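Local atomic coordinates of 3-oxoadipate enol-lactonase (Burkholderia xenovorans, PDB entry 2XUA), a protein that probably hydrolyses 3-oxoadipate enol-lactone, opening the lactone ring in a late step of aromatic catabolism. Residues 147-158 with 175-186. Residues are numbered along the deposited sequence; the frame is centred on the assembly and turned at random.
Sequences MHALADAVLPRW and RDVFVHTDKEGY. With SHF (laevulinic acid), chain C.
The pocket that holds laevulinic acid is walled here by Val154, Arg157 and Trp158 from 147-158 and Phe178 and Tyr186 from 175-186, within the helical cap that interrupts an alpha/beta hydrolase core. Phe178 is a knob seated among Met147, Leu150, Ala151 and Val154 of helix 147-154, and Met147 in turn sits among Phe178, Val179, Lys183 and Tyr186. A chi1 of -177° swings the Phe178 ring away from its own backbone N and in between Leu155 CD1 on one face and Met147 CE on the opposite one, the latter 4.0 Å from the ring centroid. Its edge points at the face of Trp158 in an offset edge-to-face pair, planes at 79°, CD1 lying 3.6 Å from Trp158 CH2.

Met147, a selenomethionine, folds back at chi2 and chi3, which lets the same CE methyl also sit over the face of Tyr186, 3.8 Å from its centroid; SE lies over that face as well, a Met-aromatic contact. Leu150 CD2 presses on Tyr186 CE2. With the ring packed this way, Tyr186 OH donates a hydrogen bond to the ketone O4 of laevulinic acid (2.7 Å), while Arg157 NE donates to carboxylate oxygen O1 at 2.8 Å. The ligand is thus held at both polar groups, with its C5 methyl against the edge of Trp158.

Toward the outer side, the extended Arg175 packs its CB and CG against Leu155 CD2 and lays one guanidinium face over Ala151 CB. Its NH1 forms a salt bridge to Asp152 OD1 (3.1 Å), bent and entering from above the carboxylate plane; NH2 adds a weak second bond. Beside it, Val179 CB makes a CH-pi contact over the centre of one face of the His148 ring.

Trp158 also meets His244, a member of the probable Ser-His-Asp triad, consistent with the cap closing over the active site, as in other alpha/beta hydrolases.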
loop_
_atom_site.group_PDB
_atom_site.type_symbol
_atom_site.label_atom_id
_atom_site.label_comp_id
_atom_site.label_asym_id
_atom_site.label_seq_id
_atom_site.Cartn_x
_atom_site.Cartn_y
_atom_site.Cartn_z
HETATM N N MSE B 147 -11.864 -2.639 13.469
HETATM C CA MSE B 147 -10.439 -2.520 13.469
HETATM C C MSE B 147 -9.960 -1.126 13.825
HETATM O O MSE B 147 -8.801 -0.946 14.173
HETATM C CB MSE B 147 -9.897 -2.961 12.115
HETATM C CG MSE B 147 -10.253 -4.380 11.777
HETATM SE SE MSE B 147 -9.311 -5.521 12.931
HETATM C CE MSE B 147 -7.520 -5.187 12.337
ATOM N N HIS B 148 -10.840 -0.138 13.719
ATOM C CA HIS B 148 -10.475 1.231 14.105
ATOM C C HIS B 148 -10.146 1.332 15.572
ATOM O O HIS B 148 -9.142 1.941 15.975
ATOM C CB HIS B 148 -11.592 2.213 13.697
ATOM C CG HIS B 148 -11.444 2.722 12.284
ATOM N ND1 HIS B 148 -12.045 2.107 11.195
ATOM C CD2 HIS B 148 -10.725 3.759 11.779
ATOM C CE1 HIS B 148 -11.717 2.755 10.089
ATOM N NE2 HIS B 148 -10.915 3.757 10.415
ATOM N N ALA B 149 -10.975 0.672 16.375
ATOM C CA ALA B 149 -10.762 0.557 17.825
ATOM C C ALA B 149 -9.402 -0.062 18.219
ATOM O O ALA B 149 -8.659 0.433 19.126
ATOM C CB ALA B 149 -11.967 -0.252 18.449
ATOM N N LEU B 150 -9.056 -1.127 17.502
ATOM C CA LEU B 150 -7.832 -1.864 17.741
ATOM C C LEU B 150 -6.604 -1.077 17.334
ATOM O O LEU B 150 -5.574 -1.150 18.000
ATOM C CB LEU B 150 -7.841 -3.122 16.926
ATOM C CG LEU B 150 -8.055 -4.409 17.660
ATOM C CD1 LEU B 150 -9.528 -4.644 17.630
ATOM C CD2 LEU B 150 -7.412 -5.394 16.794
ATOM N N ALA B 151 -6.732 -0.320 16.241
ATOM C CA ALA B 151 -5.629 0.439 15.679
ATOM C C ALA B 151 -5.036 1.356 16.733
ATOM O O ALA B 151 -3.818 1.503 16.783
ATOM C CB ALA B 151 -6.107 1.269 14.450
ATOM N N ASP B 152 -5.865 1.958 17.588
ATOM C CA ASP B 152 -5.329 2.964 18.538
ATOM C C ASP B 152 -4.514 2.277 19.635
ATOM O O ASP B 152 -3.586 2.867 20.201
ATOM C CB ASP B 152 -6.409 3.834 19.186
ATOM C CG ASP B 152 -7.189 4.691 18.174
ATOM O OD1 ASP B 152 -6.580 5.366 17.275
ATOM O OD2 ASP B 152 -8.446 4.686 18.321
ATOM N N ALA B 153 -4.853 1.030 19.928
ATOM C CA ALA B 153 -4.147 0.263 20.930
ATOM C C ALA B 153 -2.934 -0.414 20.341
ATOM O O ALA B 153 -1.904 -0.503 20.997
ATOM C CB ALA B 153 -5.064 -0.796 21.549
ATOM N N VAL B 154 -3.062 -0.907 19.109
ATOM C CA VAL B 154 -1.997 -1.752 18.505
ATOM C C VAL B 154 -0.853 -0.968 17.911
ATOM O O VAL B 154 0.311 -1.287 18.164
ATOM C CB VAL B 154 -2.544 -2.801 17.483
ATOM C CG1 VAL B 154 -1.381 -3.523 16.750
ATOM C CG2 VAL B 154 -3.452 -3.766 18.211
ATOM N N LEU B 155 -1.169 0.065 17.146
ATOM C CA LEU B 155 -0.120 0.843 16.425
ATOM C C LEU B 155 0.992 1.427 17.258
ATOM O O LEU B 155 2.141 1.432 16.847
ATOM C CB LEU B 155 -0.748 1.939 15.548
ATOM C CG LEU B 155 -1.186 1.470 14.151
ATOM C CD1 LEU B 155 -1.597 0.013 14.072
ATOM C CD2 LEU B 155 -2.314 2.367 13.590
ATOM N N PRO B 156 0.663 1.946 18.443
ATOM C CA PRO B 156 1.733 2.445 19.270
ATOM C C PRO B 156 2.662 1.349 19.718
ATOM O O PRO B 156 3.777 1.653 20.155
ATOM C CB PRO B 156 0.996 3.061 20.483
ATOM C CG PRO B 156 -0.340 3.460 19.876
ATOM C CD PRO B 156 -0.649 2.238 19.034
ATOM N N ARG B 157 2.244 0.089 19.627
ATOM C CA ARG B 157 3.179 -0.990 19.987
ATOM C C ARG B 157 4.179 -1.294 18.865
ATOM O O ARG B 157 5.095 -2.104 19.052
ATOM C CB ARG B 157 2.398 -2.255 20.367
ATOM C CG ARG B 157 1.680 -2.079 21.739
ATOM C CD ARG B 157 0.507 -3.071 21.875
ATOM N NE ARG B 157 0.937 -4.478 21.936
ATOM C CZ ARG B 157 1.631 -5.041 22.945
ATOM N NH1 ARG B 157 2.028 -4.318 24.011
ATOM N NH2 ARG B 157 1.936 -6.343 22.880
ATOM N N TRP B 158 3.990 -0.675 17.703
ATOM C CA TRP B 158 4.777 -1.038 16.511
ATOM C C TRP B 158 5.917 -0.080 16.272
ATOM O O TRP B 158 6.906 -0.453 15.661
ATOM C CB TRP B 158 3.864 -0.997 15.281
ATOM C CG TRP B 158 2.943 -2.180 15.181
ATOM C CD1 TRP B 158 2.691 -3.165 16.123
ATOM C CD2 TRP B 158 2.136 -2.495 14.039
ATOM N NE1 TRP B 158 1.737 -4.054 15.626
ATOM C CE2 TRP B 158 1.402 -3.657 14.343
ATOM C CE3 TRP B 158 1.955 -1.872 12.794
ATOM C CZ2 TRP B 158 0.507 -4.213 13.449
ATOM C CZ3 TRP B 158 1.090 -2.437 11.891
ATOM C CH2 TRP B 158 0.353 -3.596 12.231
ATOM N N ARG B 175 -1.446 2.423 8.997
ATOM C CA ARG B 175 -2.742 2.417 9.666
ATOM C C ARG B 175 -3.817 2.091 8.650
ATOM O O ARG B 175 -4.752 1.363 8.974
ATOM C CB ARG B 175 -3.030 3.767 10.298
ATOM C CG ARG B 175 -4.417 3.862 11.022
ATOM C CD ARG B 175 -4.634 5.194 11.812
ATOM N NE ARG B 175 -5.948 5.078 12.444
ATOM C CZ ARG B 175 -6.165 4.828 13.737
ATOM N NH1 ARG B 175 -5.136 4.736 14.592
ATOM N NH2 ARG B 175 -7.436 4.685 14.177
ATOM N N ASP B 176 -3.678 2.597 7.405
ATOM C CA ASP B 176 -4.767 2.352 6.425
ATOM C C ASP B 176 -4.870 0.875 6.161
ATOM O O ASP B 176 -5.978 0.332 6.042
ATOM C CB ASP B 176 -4.565 3.125 5.104
ATOM C CG ASP B 176 -5.836 3.176 4.225
ATOM O OD1 ASP B 176 -6.915 3.460 4.765
ATOM O OD2 ASP B 176 -5.754 2.922 2.984
ATOM N N VAL B 177 -3.739 0.198 6.074
ATOM C CA VAL B 177 -3.769 -1.255 5.798
ATOM C C VAL B 177 -4.336 -1.991 7.013
ATOM O O VAL B 177 -5.207 -2.894 6.894
ATOM C CB VAL B 177 -2.338 -1.759 5.521
ATOM C CG1 VAL B 177 -2.288 -3.304 5.499
ATOM C CG2 VAL B 177 -1.845 -1.131 4.166
ATOM N N PHE B 178 -3.873 -1.577 8.189
ATOM C CA PHE B 178 -4.355 -2.232 9.431
ATOM C C PHE B 178 -5.892 -2.095 9.532
ATOM O O PHE B 178 -6.600 -3.090 9.620
ATOM C CB PHE B 178 -3.642 -1.606 10.625
ATOM C CG PHE B 178 -3.999 -2.254 11.918
ATOM C CD1 PHE B 178 -3.221 -3.277 12.413
ATOM C CD2 PHE B 178 -5.162 -1.885 12.601
ATOM C CE1 PHE B 178 -3.550 -3.886 13.651
ATOM C CE2 PHE B 178 -5.525 -2.530 13.820
ATOM C CZ PHE B 178 -4.720 -3.523 14.314
ATOM N N VAL B 179 -6.422 -0.879 9.396
ATOM C CA VAL B 179 -7.837 -0.683 9.653
ATOM C C VAL B 179 -8.738 -1.285 8.596
ATOM O O VAL B 179 -9.913 -1.432 8.866
ATOM C CB VAL B 179 -8.260 0.787 10.012
ATOM C CG1 VAL B 179 -7.437 1.289 11.149
ATOM C CG2 VAL B 179 -8.135 1.719 8.788
ATOM N N HIS B 180 -8.197 -1.624 7.416
ATOM C CA HIS B 180 -8.987 -2.250 6.390
ATOM C C HIS B 180 -8.763 -3.746 6.319
ATOM O O HIS B 180 -9.318 -4.416 5.439
ATOM C CB HIS B 180 -8.760 -1.543 5.054
ATOM C CG HIS B 180 -9.485 -0.233 5.018
ATOM N ND1 HIS B 180 -10.811 -0.147 4.658
ATOM C CD2 HIS B 180 -9.121 1.002 5.437
ATOM C CE1 HIS B 180 -11.217 1.102 4.818
ATOM N NE2 HIS B 180 -10.214 1.814 5.297
ATOM N N THR B 181 -8.022 -4.281 7.296
ATOM C CA THR B 181 -7.866 -5.755 7.395
ATOM C C THR B 181 -9.210 -6.368 7.751
ATOM O O THR B 181 -9.903 -5.859 8.645
ATOM C CB THR B 181 -6.798 -6.119 8.433
ATOM O OG1 THR B 181 -5.553 -5.566 7.963
ATOM C CG2 THR B 181 -6.556 -7.645 8.522
ATOM N N ASP B 182 -9.581 -7.471 7.082
ATOM C CA ASP B 182 -10.825 -8.133 7.420
ATOM C C ASP B 182 -10.815 -8.488 8.949
ATOM O O ASP B 182 -9.876 -9.121 9.434
ATOM C CB ASP B 182 -10.937 -9.401 6.610
ATOM C CG ASP B 182 -12.275 -10.108 6.823
ATOM O OD1 ASP B 182 -13.140 -9.926 5.981
ATOM O OD2 ASP B 182 -12.446 -10.857 7.790
ATOM N N LYS B 183 -11.830 -8.070 9.695
ATOM C CA LYS B 183 -11.787 -8.262 11.162
ATOM C C LYS B 183 -11.825 -9.721 11.600
ATOM O O LYS B 183 -11.168 -10.085 12.567
ATOM C CB LYS B 183 -12.854 -7.414 11.868
ATOM C CG LYS B 183 -14.257 -7.897 11.795
ATOM C CD LYS B 183 -15.170 -6.755 12.139
ATOM C CE LYS B 183 -16.416 -6.846 11.288
ATOM N NZ LYS B 183 -17.497 -6.245 12.095
ATOM N N GLU B 184 -12.588 -10.543 10.865
ATOM C CA GLU B 184 -12.655 -11.997 11.106
ATOM C C GLU B 184 -11.322 -12.633 10.744
ATOM O O GLU B 184 -10.788 -13.450 11.516
ATOM C CB GLU B 184 -13.819 -12.673 10.306
ATOM C CG GLU B 184 -13.850 -14.179 10.467
ATOM C CD GLU B 184 -13.847 -14.661 11.918
ATOM O OE1 GLU B 184 -13.366 -15.785 12.176
ATOM O OE2 GLU B 184 -14.315 -13.917 12.831
ATOM N N GLY B 185 -10.748 -12.198 9.599
ATOM C CA GLY B 185 -9.413 -12.669 9.185
ATOM C C GLY B 185 -8.375 -12.378 10.253
ATOM O O GLY B 185 -7.561 -13.214 10.600
ATOM N N TYR B 186 -8.390 -11.163 10.762
ATOM C CA TYR B 186 -7.436 -10.733 11.801
ATOM C C TYR B 186 -7.641 -11.548 13.098
ATOM O O TYR B 186 -6.712 -12.129 13.634
ATOM C CB TYR B 186 -7.691 -9.263 12.094
ATOM C CG TYR B 186 -6.783 -8.684 13.143
ATOM C CD1 TYR B 186 -5.542 -8.113 12.794
ATOM C CD2 TYR B 186 -7.140 -8.726 14.505
ATOM C CE1 TYR B 186 -4.705 -7.532 13.763
ATOM C CE2 TYR B 186 -6.280 -8.193 15.499
ATOM C CZ TYR B 186 -5.079 -7.586 15.122
ATOM O OH TYR B 186 -4.221 -7.058 16.082
HETATM C C4 SHF C . -0.640 -7.083 15.563
HETATM C C5 SHF C . 0.530 -7.226 14.580
HETATM C C3 SHF C . -0.439 -7.413 17.051
HETATM C C2 SHF C . 0.992 -7.351 17.646
HETATM C C1 SHF C . 0.979 -7.108 19.214
HETATM O O4 SHF C . -1.738 -6.656 15.160
HETATM O O1 SHF C . 1.144 -5.918 19.540
HETATM O OH1 SHF C . 0.906 -8.069 20.053
#